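Local atomic coordinates of endo-polygalacturonase (Pectobacterium carotovorum subsp. carotovorum, PDB entry 1BHE), a protein that hydrolyses the alpha-1,4 linkages between galacturonosyl units of polygalacturonic acid and takes part in the maceration and soft-rotting of plant tissue. Residues G289-V294 and P323-I328; V262-V267 and G293-N298; V226-Y231 and M253-E258; V341-E346 and K370-K375. All coordinates share one frame; numbering follows the deposited sequence.

Contacts 1 to 3 join paired strands on successive turns of one parallel beta-helix. Contact 3 is buried, close to the predicted and inferred catalytic residues, and combines an apolar centre with a lysine-glutamate pair. Contacts 1 and 2 share Gly293 and Val294 on strand 290-302, contact 1 joining it to the following turn and contact 2 to the preceding one. Each has a valine and aromatic interior and a largely polar outer face, with an arginine in contact 2. Their inner valines touch Ile228 and Ile255 of contact 3. Contact 4, farthest from the chain's centre, is a corner where strand 341-344 meets the end of strand 366-370 in a single beta bridge, with more polar side chains.

Contact 1: G289-V294 and P323-I328; sequences GVVNGV and PDWSDI
Val291 lays its CG2 methyl over a face of the Trp325 indole, 3.8 Å from the centroid of the five-membered ring, in a CH-pi contact. The methyl reaches the ring because chi1 (170°) sets CG1 anti to the backbone N and turns CG2 away from the carbonyl carbon. Val291 CB also sits 3.4 Å from CD1 of Trp325, a close fit for a slim branched residue beside a broad ring. At the edge of the indole lies Gly289 O, 3.0 Å from NE1 of Trp325. Further along the same face, Val294 and Ile328 keep the interior aliphatic. Equivalent positions meet in register because these are neighbouring turns of the parallel beta-helix, their strands running only 3° apart and joined, before Gly293, by regular parallel backbone bonds such as Ser326 N to Val291 O (2.9 Å). The opposite face is mixed but largely polar: Asn292 OD1 stands 3.1 Å from Ser326 OG, while the Val290 CG2 methyl lies beside the Asp324 carboxylate. Next in line, Gly293 and Asp327 both take positive phi, so the two strands kink in step, and the pairing shifts: Gly293 N bonds to Ser326 O and Val294 N to Asp327 O. A water lies 2.9 Å from both Val294 O and Asp327 OD1 there. In the next shell, Ile281, Thr312 and Ile352 touch the indole and help to position it, and Gly289 N is hydrogen-bonded to Thr259 OG1.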
loop_
_atom_site.group_PDB
_atom_site.type_symbol
_atom_site.label_atom_id
_atom_site.label_comp_id
_atom_site.label_asym_id
_atom_site.label_seq_id
_atom_site.Cartn_x
_atom_site.Cartn_y
_atom_site.Cartn_z
ATOM N N GLY A 289 -2.419 -4.775 19.261
ATOM C CA GLY A 289 -2.112 -3.716 20.224
ATOM C C GLY A 289 -3.252 -2.704 20.261
ATOM O O GLY A 289 -4.393 -3.030 19.943
ATOM N N VAL A 290 -2.901 -1.445 20.521
ATOM C CA VAL A 290 -3.870 -0.371 20.571
ATOM C C VAL A 290 -4.237 0.172 19.196
ATOM O O VAL A 290 -3.392 0.547 18.388
ATOM C CB VAL A 290 -3.356 0.816 21.424
ATOM C CG1 VAL A 290 -4.329 1.987 21.407
ATOM C CG2 VAL A 290 -3.094 0.375 22.854
ATOM N N VAL A 291 -5.532 0.273 18.958
ATOM C CA VAL A 291 -6.132 0.909 17.799
ATOM C C VAL A 291 -7.138 1.903 18.397
ATOM O O VAL A 291 -8.108 1.470 19.036
ATOM C CB VAL A 291 -6.829 -0.029 16.813
ATOM C CG1 VAL A 291 -7.619 0.760 15.774
ATOM C CG2 VAL A 291 -5.839 -0.954 16.113
ATOM N N ASN A 292 -6.898 3.199 18.241
ATOM C CA ASN A 292 -7.798 4.172 18.848
ATOM C C ASN A 292 -8.106 5.372 17.969
ATOM O O ASN A 292 -7.187 5.986 17.425
ATOM C CB ASN A 292 -7.167 4.650 20.171
ATOM C CG ASN A 292 -8.011 5.748 20.799
ATOM O OD1 ASN A 292 -9.056 5.466 21.388
ATOM N ND2 ASN A 292 -7.594 6.995 20.657
ATOM N N GLY A 293 -9.384 5.714 17.885
ATOM C CA GLY A 293 -9.832 6.869 17.127
ATOM C C GLY A 293 -9.834 6.636 15.625
ATOM O O GLY A 293 -9.010 7.169 14.877
ATOM N N VAL A 294 -10.738 5.774 15.182
ATOM C CA VAL A 294 -10.898 5.443 13.774
ATOM C C VAL A 294 -12.319 5.840 13.377
ATOM O O VAL A 294 -13.262 5.405 14.050
ATOM C CB VAL A 294 -10.664 3.958 13.461
ATOM C CG1 VAL A 294 -10.820 3.689 11.964
ATOM C CG2 VAL A 294 -9.287 3.500 13.916
ATOM N N PRO A 323 -5.593 -7.131 21.925
ATOM C CA PRO A 323 -6.082 -5.960 21.224
ATOM C C PRO A 323 -6.806 -4.987 22.142
ATOM O O PRO A 323 -7.675 -5.390 22.920
ATOM C CB PRO A 323 -7.061 -6.538 20.203
ATOM C CG PRO A 323 -7.589 -7.771 20.864
ATOM C CD PRO A 323 -6.441 -8.323 21.667
ATOM N N ASP A 324 -6.460 -3.710 22.048
ATOM C CA ASP A 324 -7.101 -2.663 22.836
ATOM C C ASP A 324 -7.631 -1.633 21.834
ATOM O O ASP A 324 -6.966 -0.666 21.475
ATOM C CB ASP A 324 -6.182 -2.013 23.856
ATOM C CG ASP A 324 -6.870 -0.934 24.669
ATOM O OD1 ASP A 324 -8.110 -0.805 24.600
ATOM O OD2 ASP A 324 -6.168 -0.193 25.389
ATOM N N TRP A 325 -8.758 -1.994 21.233
ATOM C CA TRP A 325 -9.357 -1.218 20.153
ATOM C C TRP A 325 -10.556 -0.431 20.660
ATOM O O TRP A 325 -11.488 -1.008 21.227
ATOM C CB TRP A 325 -9.715 -2.163 19.002
ATOM C CG TRP A 325 -8.596 -2.982 18.428
ATOM C CD1 TRP A 325 -7.256 -2.881 18.666
ATOM C CD2 TRP A 325 -8.719 -4.032 17.453
ATOM N NE1 TRP A 325 -6.543 -3.797 17.946
ATOM C CE2 TRP A 325 -7.425 -4.514 17.181
ATOM C CE3 TRP A 325 -9.801 -4.614 16.787
ATOM C CZ2 TRP A 325 -7.176 -5.553 16.284
ATOM C CZ3 TRP A 325 -9.554 -5.636 15.891
ATOM C CH2 TRP A 325 -8.254 -6.099 15.647
ATOM N N SER A 326 -10.527 0.892 20.490
ATOM C CA SER A 326 -11.629 1.724 20.963
ATOM C C SER A 326 -11.841 2.963 20.104
ATOM O O SER A 326 -11.045 3.287 19.224
ATOM C CB SER A 326 -11.410 2.110 22.428
ATOM O OG SER A 326 -10.227 2.870 22.601
ATOM N N ASP A 327 -12.943 3.663 20.356
ATOM C CA ASP A 327 -13.327 4.862 19.624
ATOM C C ASP A 327 -13.301 4.598 18.121
ATOM O O ASP A 327 -12.569 5.191 17.338
ATOM C CB ASP A 327 -12.480 6.071 20.009
ATOM C CG ASP A 327 -12.937 7.370 19.374
ATOM O OD1 ASP A 327 -14.090 7.459 18.900
ATOM O OD2 ASP A 327 -12.121 8.319 19.331
ATOM N N ILE A 328 -14.133 3.643 17.716
ATOM C CA ILE A 328 -14.278 3.215 16.328
ATOM C C ILE A 328 -15.686 3.550 15.861
ATOM O O ILE A 328 -16.674 3.067 16.426
ATOM C CB ILE A 328 -13.982 1.711 16.182
ATOM C CG1 ILE A 328 -12.566 1.381 16.660
ATOM C CG2 ILE A 328 -14.157 1.250 14.744
ATOM C CD1 ILE A 328 -12.319 -0.080 16.962
HETATM O O HOH W 1 -14.243 7.315 15.991
#

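Contact 2: V262-V267 and G293-N298; sequences VYNVTV and GVRYSN
Val267 presses its CG2 methyl against Tyr296, 3.7 Å from CD1 and oblique to the ring, in the close-packed half of this contact. On the same face Val265 and Val294 lie in register, with Val265 CB 4.3 Å from Val294 CG1. Beta-branched and aromatic residues suit this side, where they point into the parallel beta-helix and pack on adjacent strands. Regular parallel backbone bonds, among them Val267 N to Arg295 O, fix the register.

The other face is polar and partly open to solvent. Arg295 CG lies between the backbone N and the carbonyl carbon (chi1 53°), and a bend at chi3 folds the guanidinium back across the neighbouring strand. Its NH1 gives two hydrogen bonds: one to Thr266 OG1 at 3.1 Å, lying in the guanidinium plane, and one to Asn264 OD1 at 2.9 Å, tilted 26° from it. Gly293, without a side chain, allows Arg295 NH2 to come within 3.6 Å of its CA. The acceptors have other partners, since Ser1 N bonds to Thr266 OG1 and Asn239 OD1 holds Asn264 ND2. Farther along, a water donates to Val267 O and, at 2.6 Å, to Ser297 OG, which also bonds to Asp268. Within the coil, Val294 and Tyr296 lean on Ile255 of strand 253-256, Val265 on Ile228 of strand 226-230, and the Tyr296 ring stacks with Phe330 of strand 324-335.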
loop_
_atom_site.group_PDB
_atom_site.type_symbol
_atom_site.label_atom_id
_atom_site.label_comp_id
_atom_site.label_asym_id
_atom_site.label_seq_id
_atom_site.Cartn_x
_atom_site.Cartn_y
_atom_site.Cartn_z
ATOM N N VAL A 262 -2.081 2.275 16.495
ATOM C CA VAL A 262 -2.640 2.951 15.332
ATOM C C VAL A 262 -3.657 3.966 15.848
ATOM O O VAL A 262 -4.599 3.578 16.546
ATOM C CB VAL A 262 -3.331 1.979 14.365
ATOM C CG1 VAL A 262 -4.087 2.714 13.270
ATOM C CG2 VAL A 262 -2.305 1.019 13.775
ATOM N N TYR A 263 -3.426 5.253 15.604
ATOM C CA TYR A 263 -4.277 6.310 16.121
ATOM C C TYR A 263 -4.732 7.356 15.112
ATOM O O TYR A 263 -3.981 7.747 14.219
ATOM C CB TYR A 263 -3.497 7.126 17.191
ATOM C CG TYR A 263 -2.929 6.313 18.333
ATOM C CD1 TYR A 263 -1.678 5.712 18.227
ATOM C CD2 TYR A 263 -3.645 6.137 19.509
ATOM C CE1 TYR A 263 -1.159 4.953 19.260
ATOM C CE2 TYR A 263 -3.133 5.381 20.550
ATOM C CZ TYR A 263 -1.896 4.792 20.416
ATOM O OH TYR A 263 -1.368 4.033 21.432
ATOM N N ASN A 264 -5.930 7.884 15.317
ATOM C CA ASN A 264 -6.490 8.986 14.554
ATOM C C ASN A 264 -6.497 8.801 13.047
ATOM O O ASN A 264 -5.853 9.512 12.272
ATOM C CB ASN A 264 -5.725 10.263 14.945
ATOM C CG ASN A 264 -6.326 11.544 14.424
ATOM O OD1 ASN A 264 -7.533 11.658 14.209
ATOM N ND2 ASN A 264 -5.481 12.548 14.192
ATOM N N VAL A 265 -7.289 7.830 12.618
ATOM C CA VAL A 265 -7.458 7.482 11.214
ATOM C C VAL A 265 -8.830 7.947 10.733
ATOM O O VAL A 265 -9.850 7.548 11.304
ATOM C CB VAL A 265 -7.321 5.966 11.000
ATOM C CG1 VAL A 265 -7.472 5.605 9.528
ATOM C CG2 VAL A 265 -5.980 5.469 11.524
ATOM N N THR A 266 -8.844 8.795 9.717
ATOM C CA THR A 266 -10.062 9.359 9.167
ATOM C C THR A 266 -10.281 8.925 7.718
ATOM O O THR A 266 -9.493 9.257 6.831
ATOM C CB THR A 266 -10.028 10.904 9.222
ATOM O OG1 THR A 266 -9.876 11.350 10.576
ATOM C CG2 THR A 266 -11.291 11.520 8.645
ATOM N N VAL A 267 -11.355 8.176 7.483
ATOM C CA VAL A 267 -11.725 7.714 6.158
ATOM C C VAL A 267 -13.048 8.373 5.752
ATOM O O VAL A 267 -14.047 8.157 6.443
ATOM C CB VAL A 267 -11.907 6.186 6.079
ATOM C CG1 VAL A 267 -12.243 5.761 4.652
ATOM C CG2 VAL A 267 -10.678 5.436 6.565
ATOM N N GLY A 293 -9.384 5.714 17.885
ATOM C CA GLY A 293 -9.832 6.869 17.127
ATOM C C GLY A 293 -9.834 6.636 15.625
ATOM O O GLY A 293 -9.010 7.169 14.877
ATOM N N VAL A 294 -10.738 5.774 15.182
ATOM C CA VAL A 294 -10.898 5.443 13.774
ATOM C C VAL A 294 -12.319 5.840 13.377
ATOM O O VAL A 294 -13.262 5.405 14.050
ATOM C CB VAL A 294 -10.664 3.958 13.461
ATOM C CG1 VAL A 294 -10.820 3.689 11.964
ATOM C CG2 VAL A 294 -9.287 3.500 13.916
ATOM N N ARG A 295 -12.466 6.667 12.357
ATOM C CA ARG A 295 -13.782 7.117 11.930
ATOM C C ARG A 295 -13.976 6.950 10.429
ATOM O O ARG A 295 -13.208 7.463 9.610
ATOM C CB ARG A 295 -14.040 8.576 12.332
ATOM C CG ARG A 295 -12.963 9.549 11.885
ATOM C CD ARG A 295 -12.887 10.763 12.798
ATOM N NE ARG A 295 -12.371 10.441 14.124
ATOM C CZ ARG A 295 -11.086 10.350 14.442
ATOM N NH1 ARG A 295 -10.144 10.555 13.530
ATOM N NH2 ARG A 295 -10.736 10.048 15.686
ATOM N N TYR A 296 -15.028 6.217 10.070
ATOM C CA TYR A 296 -15.365 5.978 8.674
ATOM C C TYR A 296 -16.677 6.678 8.310
ATOM O O TYR A 296 -17.679 6.484 9.008
ATOM C CB TYR A 296 -15.525 4.498 8.358
ATOM C CG TYR A 296 -14.440 3.549 8.785
ATOM C CD1 TYR A 296 -13.352 3.274 7.957
ATOM C CD2 TYR A 296 -14.503 2.904 10.007
ATOM C CE1 TYR A 296 -12.366 2.388 8.350
ATOM C CE2 TYR A 296 -13.525 2.014 10.416
ATOM C CZ TYR A 296 -12.453 1.767 9.575
ATOM O OH TYR A 296 -11.478 0.890 9.979
ATOM N N SER A 297 -16.675 7.449 7.230
ATOM C CA SER A 297 -17.896 8.144 6.829
ATOM C C SER A 297 -18.026 8.263 5.324
ATOM O O SER A 297 -17.044 8.374 4.592
ATOM C CB SER A 297 -17.975 9.534 7.470
ATOM O OG SER A 297 -16.923 10.360 7.009
ATOM N N ASN A 298 -19.269 8.240 4.849
ATOM C CA ASN A 298 -19.568 8.381 3.433
ATOM C C ASN A 298 -18.876 7.317 2.587
ATOM O O ASN A 298 -18.168 7.602 1.620
ATOM C CB ASN A 298 -19.225 9.794 2.949
ATOM C CG ASN A 298 -19.844 10.097 1.603
ATOM O OD1 ASN A 298 -20.649 9.315 1.085
ATOM N ND2 ASN A 298 -19.486 11.219 0.998
HETATM O O HOH W 2 -14.889 10.121 8.673
#

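Contact 3: V226-Y231 and M253-E258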
loop_
_atom_site.group_PDB
_atom_site.type_symbol
_atom_site.label_atom_id
_atom_site.label_comp_id
_atom_site.label_asym_id
_atom_site.label_seq_id
_atom_site.Cartn_x
_atom_site.Cartn_y
_atom_site.Cartn_z
ATOM N N VAL A 226 -5.228 -0.644 0.906
ATOM C CA VAL A 226 -4.460 0.140 1.853
ATOM C C VAL A 226 -4.370 -0.704 3.132
ATOM O O VAL A 226 -5.378 -1.269 3.570
ATOM C CB VAL A 226 -5.060 1.509 2.210
ATOM C CG1 VAL A 226 -4.385 2.133 3.438
ATOM C CG2 VAL A 226 -4.966 2.515 1.073
ATOM N N ALA A 227 -3.187 -0.825 3.714
ATOM C CA ALA A 227 -3.038 -1.565 4.968
ATOM C C ALA A 227 -2.198 -0.708 5.914
ATOM O O ALA A 227 -1.002 -0.522 5.681
ATOM C CB ALA A 227 -2.431 -2.939 4.780
ATOM N N ILE A 228 -2.861 -0.144 6.908
ATOM C CA ILE A 228 -2.222 0.704 7.918
ATOM C C ILE A 228 -1.659 -0.175 9.029
ATOM O O ILE A 228 -2.404 -0.965 9.625
ATOM C CB ILE A 228 -3.247 1.711 8.465
ATOM C CG1 ILE A 228 -3.744 2.635 7.347
ATOM C CG2 ILE A 228 -2.675 2.550 9.600
ATOM C CD1 ILE A 228 -5.007 3.405 7.682
ATOM N N LYS A 229 -0.354 -0.122 9.271
ATOM C CA LYS A 229 0.310 -0.987 10.236
ATOM C C LYS A 229 1.196 -0.241 11.232
ATOM O O LYS A 229 1.723 0.835 10.950
ATOM C CB LYS A 229 1.201 -2.024 9.530
ATOM C CG LYS A 229 0.527 -2.860 8.454
ATOM C CD LYS A 229 1.503 -3.765 7.717
ATOM C CE LYS A 229 0.829 -4.412 6.514
ATOM N NZ LYS A 229 -0.116 -5.493 6.914
ATOM N N ALA A 230 1.354 -0.816 12.421
ATOM C CA ALA A 230 2.224 -0.271 13.463
ATOM C C ALA A 230 2.924 -1.440 14.160
ATOM O O ALA A 230 2.278 -2.423 14.528
ATOM C CB ALA A 230 1.460 0.598 14.437
ATOM N N TYR A 231 4.242 -1.372 14.284
ATOM C CA TYR A 231 5.066 -2.448 14.789
ATOM C C TYR A 231 5.660 -2.260 16.174
ATOM O O TYR A 231 6.035 -1.162 16.574
ATOM C CB TYR A 231 6.245 -2.662 13.812
ATOM C CG TYR A 231 5.805 -3.172 12.460
ATOM C CD1 TYR A 231 5.316 -2.309 11.486
ATOM C CD2 TYR A 231 5.873 -4.527 12.165
ATOM C CE1 TYR A 231 4.904 -2.785 10.254
ATOM C CE2 TYR A 231 5.465 -5.011 10.938
ATOM C CZ TYR A 231 4.982 -4.133 9.989
ATOM O OH TYR A 231 4.579 -4.623 8.768
ATOM N N MET A 253 -9.867 -1.677 2.663
ATOM C CA MET A 253 -9.362 -0.488 3.343
ATOM C C MET A 253 -9.077 -0.980 4.762
ATOM O O MET A 253 -9.962 -0.990 5.624
ATOM C CB MET A 253 -10.389 0.635 3.308
ATOM C CG MET A 253 -10.109 1.827 4.212
ATOM S SD MET A 253 -8.521 2.617 3.850
ATOM C CE MET A 253 -7.602 2.226 5.334
ATOM N N SER A 254 -7.888 -1.554 4.955
ATOM C CA SER A 254 -7.547 -2.230 6.183
ATOM C C SER A 254 -6.552 -1.585 7.134
ATOM O O SER A 254 -5.708 -0.763 6.806
ATOM C CB SER A 254 -6.980 -3.630 5.827
ATOM O OG SER A 254 -7.875 -4.345 4.991
ATOM N N ILE A 255 -6.656 -2.030 8.385
ATOM C CA ILE A 255 -5.764 -1.701 9.485
ATOM C C ILE A 255 -5.293 -3.048 10.050
ATOM O O ILE A 255 -6.155 -3.874 10.367
ATOM C CB ILE A 255 -6.401 -0.857 10.586
ATOM C CG1 ILE A 255 -6.681 0.577 10.106
ATOM C CG2 ILE A 255 -5.541 -0.802 11.845
ATOM C CD1 ILE A 255 -7.613 1.350 11.025
ATOM N N GLY A 256 -3.991 -3.285 10.126
ATOM C CA GLY A 256 -3.485 -4.560 10.640
ATOM C C GLY A 256 -2.778 -5.328 9.525
ATOM O O GLY A 256 -2.639 -4.808 8.421
ATOM N N SER A 257 -2.306 -6.523 9.835
ATOM C CA SER A 257 -2.488 -7.179 11.119
ATOM C C SER A 257 -1.624 -6.671 12.251
ATOM O O SER A 257 -1.908 -6.878 13.440
ATOM C CB SER A 257 -2.234 -8.692 10.922
ATOM O OG SER A 257 -3.308 -9.219 10.140
ATOM N N GLU A 258 -0.551 -5.962 11.911
ATOM C CA GLU A 258 0.306 -5.376 12.950
ATOM C C GLU A 258 -0.431 -4.147 13.462
ATOM O O GLU A 258 -0.589 -3.163 12.739
ATOM C CB GLU A 258 1.697 -5.105 12.391
ATOM C CG GLU A 258 2.367 -6.376 11.876
ATOM C CD GLU A 258 2.044 -6.686 10.429
ATOM O OE1 GLU A 258 1.202 -6.024 9.795
ATOM O OE2 GLU A 258 2.648 -7.621 9.868
#
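The terminal methyl of Met253 sits at the apolar centre, with CE 3.7 Å from both Val226 CG1 and Ile228 CD1. Bends at chi2 and chi3 bring CE of the flexible thioether back over the adjacent strand, a path open to an unbranched side chain. Ile228 CB also meets Ile255 CG1 at 4.0 Å. Such aliphatic stacking of equivalent positions fills the interior of the parallel beta-helix, the fold of family 28 glycosidases, and Val262 and Val265 of the next strand add to it.

On the opposite face stand the small residues Ala227 and Ser254. This side leads to the catalytic region: the Ser254 side chain is about 5 Å from that of His251, the inferred active-site residue, and its OG is hydrogen-bonded to Asp224 and Arg280. Ala227 is about 8 Å, side chain to side chain, from Asp223, the predicted proton donor.

Regular parallel pairing runs as far as Gly256 N to Ile228 O. The chain then turns a corner through a cis peptide between Gly256 and Ser257; Gly256 has phi 114° and psi near 180°, where a side chain would run into the preceding carbonyl oxygen. Pairing resumes at Glu258 O, which accepts from Ala230 N. At this polar edge the long Lys229 bends at chi4, and NZ bonds to Gly256 O (3.0 Å) and forms a salt bridge with Glu258 OE1 (3.2 Å), which uses its syn lone pair. Glu258 CB lies over a face of the Tyr231 ring, and Glu258 CG comes 3.5 Å from its CE2.

Contact 4: V341-E346 and K370-K375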
loop_
_atom_site.group_PDB
_atom_site.type_symbol
_atom_site.label_atom_id
_atom_site.label_comp_id
_atom_site.label_asym_id
_atom_site.label_seq_id
_atom_site.Cartn_x
_atom_site.Cartn_y
_atom_site.Cartn_z
ATOM N N VAL A 341 -21.171 -9.110 7.573
ATOM C CA VAL A 341 -20.432 -8.253 8.490
ATOM C C VAL A 341 -19.874 -9.128 9.611
ATOM O O VAL A 341 -20.630 -9.817 10.302
ATOM C CB VAL A 341 -21.274 -7.118 9.085
ATOM C CG1 VAL A 341 -20.578 -6.464 10.273
ATOM C CG2 VAL A 341 -21.575 -6.068 8.027
ATOM N N VAL A 342 -18.556 -9.110 9.772
ATOM C CA VAL A 342 -17.891 -9.894 10.797
ATOM C C VAL A 342 -17.318 -9.013 11.902
ATOM O O VAL A 342 -16.454 -8.161 11.680
ATOM C CB VAL A 342 -16.765 -10.767 10.209
ATOM C CG1 VAL A 342 -16.077 -11.580 11.295
ATOM C CG2 VAL A 342 -17.302 -11.695 9.124
ATOM N N LEU A 343 -17.806 -9.225 13.119
ATOM C CA LEU A 343 -17.334 -8.490 14.289
ATOM C C LEU A 343 -16.896 -9.501 15.348
ATOM O O LEU A 343 -17.729 -10.069 16.061
ATOM C CB LEU A 343 -18.386 -7.546 14.844
ATOM C CG LEU A 343 -19.048 -6.540 13.908
ATOM C CD1 LEU A 343 -20.220 -5.862 14.597
ATOM C CD2 LEU A 343 -18.036 -5.519 13.406
ATOM N N ASN A 344 -15.592 -9.736 15.429
ATOM C CA ASN A 344 -15.036 -10.702 16.368
ATOM C C ASN A 344 -14.017 -10.077 17.312
ATOM O O ASN A 344 -12.936 -9.661 16.894
ATOM C CB ASN A 344 -14.394 -11.853 15.592
ATOM C CG ASN A 344 -13.918 -12.989 16.469
ATOM O OD1 ASN A 344 -13.966 -12.940 17.698
ATOM N ND2 ASN A 344 -13.444 -14.049 15.826
ATOM N N GLY A 345 -14.347 -10.053 18.603
ATOM C CA GLY A 345 -13.489 -9.473 19.615
ATOM C C GLY A 345 -12.861 -10.476 20.565
ATOM O O GLY A 345 -12.527 -10.127 21.699
ATOM N N GLU A 346 -12.657 -11.706 20.108
ATOM C CA GLU A 346 -12.004 -12.734 20.923
ATOM C C GLU A 346 -10.640 -12.236 21.368
ATOM O O GLU A 346 -9.967 -11.498 20.641
ATOM C CB GLU A 346 -11.882 -14.019 20.106
ATOM C CG GLU A 346 -11.374 -15.249 20.830
ATOM C CD GLU A 346 -11.255 -16.457 19.916
ATOM O OE1 GLU A 346 -12.188 -16.715 19.124
ATOM O OE2 GLU A 346 -10.231 -17.168 19.980
ATOM N N LYS A 370 -19.241 -11.497 17.950
ATOM C CA LYS A 370 -18.630 -12.182 19.076
ATOM C C LYS A 370 -17.822 -11.201 19.922
ATOM O O LYS A 370 -16.825 -10.629 19.478
ATOM C CB LYS A 370 -17.752 -13.340 18.606
ATOM C CG LYS A 370 -16.925 -14.003 19.690
ATOM C CD LYS A 370 -16.599 -15.453 19.382
ATOM C CE LYS A 370 -15.596 -15.597 18.250
ATOM N NZ LYS A 370 -15.618 -16.960 17.649
ATOM N N ASN A 371 -18.272 -10.990 21.157
ATOM C CA ASN A 371 -17.611 -10.089 22.086
ATOM C C ASN A 371 -17.398 -8.684 21.539
ATOM O O ASN A 371 -16.310 -8.108 21.628
ATOM C CB ASN A 371 -16.278 -10.699 22.548
ATOM C CG ASN A 371 -15.779 -10.048 23.827
ATOM O OD1 ASN A 371 -16.584 -9.575 24.631
ATOM N ND2 ASN A 371 -14.466 -10.002 23.997
ATOM N N VAL A 372 -18.450 -8.076 21.012
ATOM C CA VAL A 372 -18.427 -6.709 20.512
ATOM C C VAL A 372 -19.845 -6.137 20.566
ATOM O O VAL A 372 -20.791 -6.751 20.078
ATOM C CB VAL A 372 -17.859 -6.573 19.091
ATOM C CG1 VAL A 372 -18.446 -7.638 18.179
ATOM C CG2 VAL A 372 -18.120 -5.199 18.484
ATOM N N ASN A 373 -19.963 -4.947 21.146
ATOM C CA ASN A 373 -21.260 -4.290 21.250
ATOM C C ASN A 373 -21.366 -3.119 20.283
ATOM O O ASN A 373 -20.493 -2.255 20.215
ATOM C CB ASN A 373 -21.514 -3.833 22.689
ATOM C CG ASN A 373 -21.970 -4.996 23.552
ATOM O OD1 ASN A 373 -23.004 -5.608 23.270
ATOM N ND2 ASN A 373 -21.197 -5.299 24.585
ATOM N N VAL A 374 -22.453 -3.114 19.519
ATOM C CA VAL A 374 -22.706 -2.072 18.539
ATOM C C VAL A 374 -23.679 -1.032 19.080
ATOM O O VAL A 374 -24.823 -1.352 19.402
ATOM C CB VAL A 374 -23.267 -2.659 17.230
ATOM C CG1 VAL A 374 -23.649 -1.567 16.243
ATOM C CG2 VAL A 374 -22.261 -3.620 16.608
ATOM N N LYS A 375 -23.215 0.210 19.165
ATOM C CA LYS A 375 -24.090 1.300 19.596
ATOM C C LYS A 375 -24.588 1.986 18.324
ATOM O O LYS A 375 -23.836 2.094 17.353
ATOM C CB LYS A 375 -23.396 2.274 20.533
ATOM C CG LYS A 375 -23.062 1.705 21.902
ATOM C CD LYS A 375 -23.029 2.796 22.963
ATOM C CE LYS A 375 -22.787 2.208 24.346
ATOM N NZ LYS A 375 -22.143 3.192 25.262
#
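Lys370 and Asn344 lie side by side and point the same way, the lysine chain running past the amide oxygen. Lys370 CB lies 3.9 Å from Asn344 OD1, and CG, set anti to the backbone N (chi1 172°), is 3.7 Å from the same oxygen. CD follows at 4.0 Å; the bend at chi3 then brings CE back to 3.2 Å from Asn344 OD1. The tip, NZ, makes a long salt bridge of 3.7 Å to Glu346 OE1. A lysine suits this exposed place because its methylenes can follow the amide while its charge lies near the glutamate.

The amide itself is held in place, since Asn344 OD1 accepts from Glu346 N in an Asx turn that bends the chain just as strand 341-344 ends. Backbone bonds from Lys370 N to Leu343 O and from Gly345 N to Lys370 O tie the two segments together, and Asn371 ND2 adds one to Gly345 O at 3.0 Å. Asn371, at positive phi, redirects its own chain, and beyond it strand 372-375 runs at 124° to strand 341-344. Inside the bend Leu343 CB is pressed to 3.3 Å from Val372 CG1, tighter than usual, and its CD1 touches Val374 CG2. An Asx turn after one strand and a positive-phi asparagine after the next thus form a corner of the parallel beta-helix, aliphatic within and polar outside.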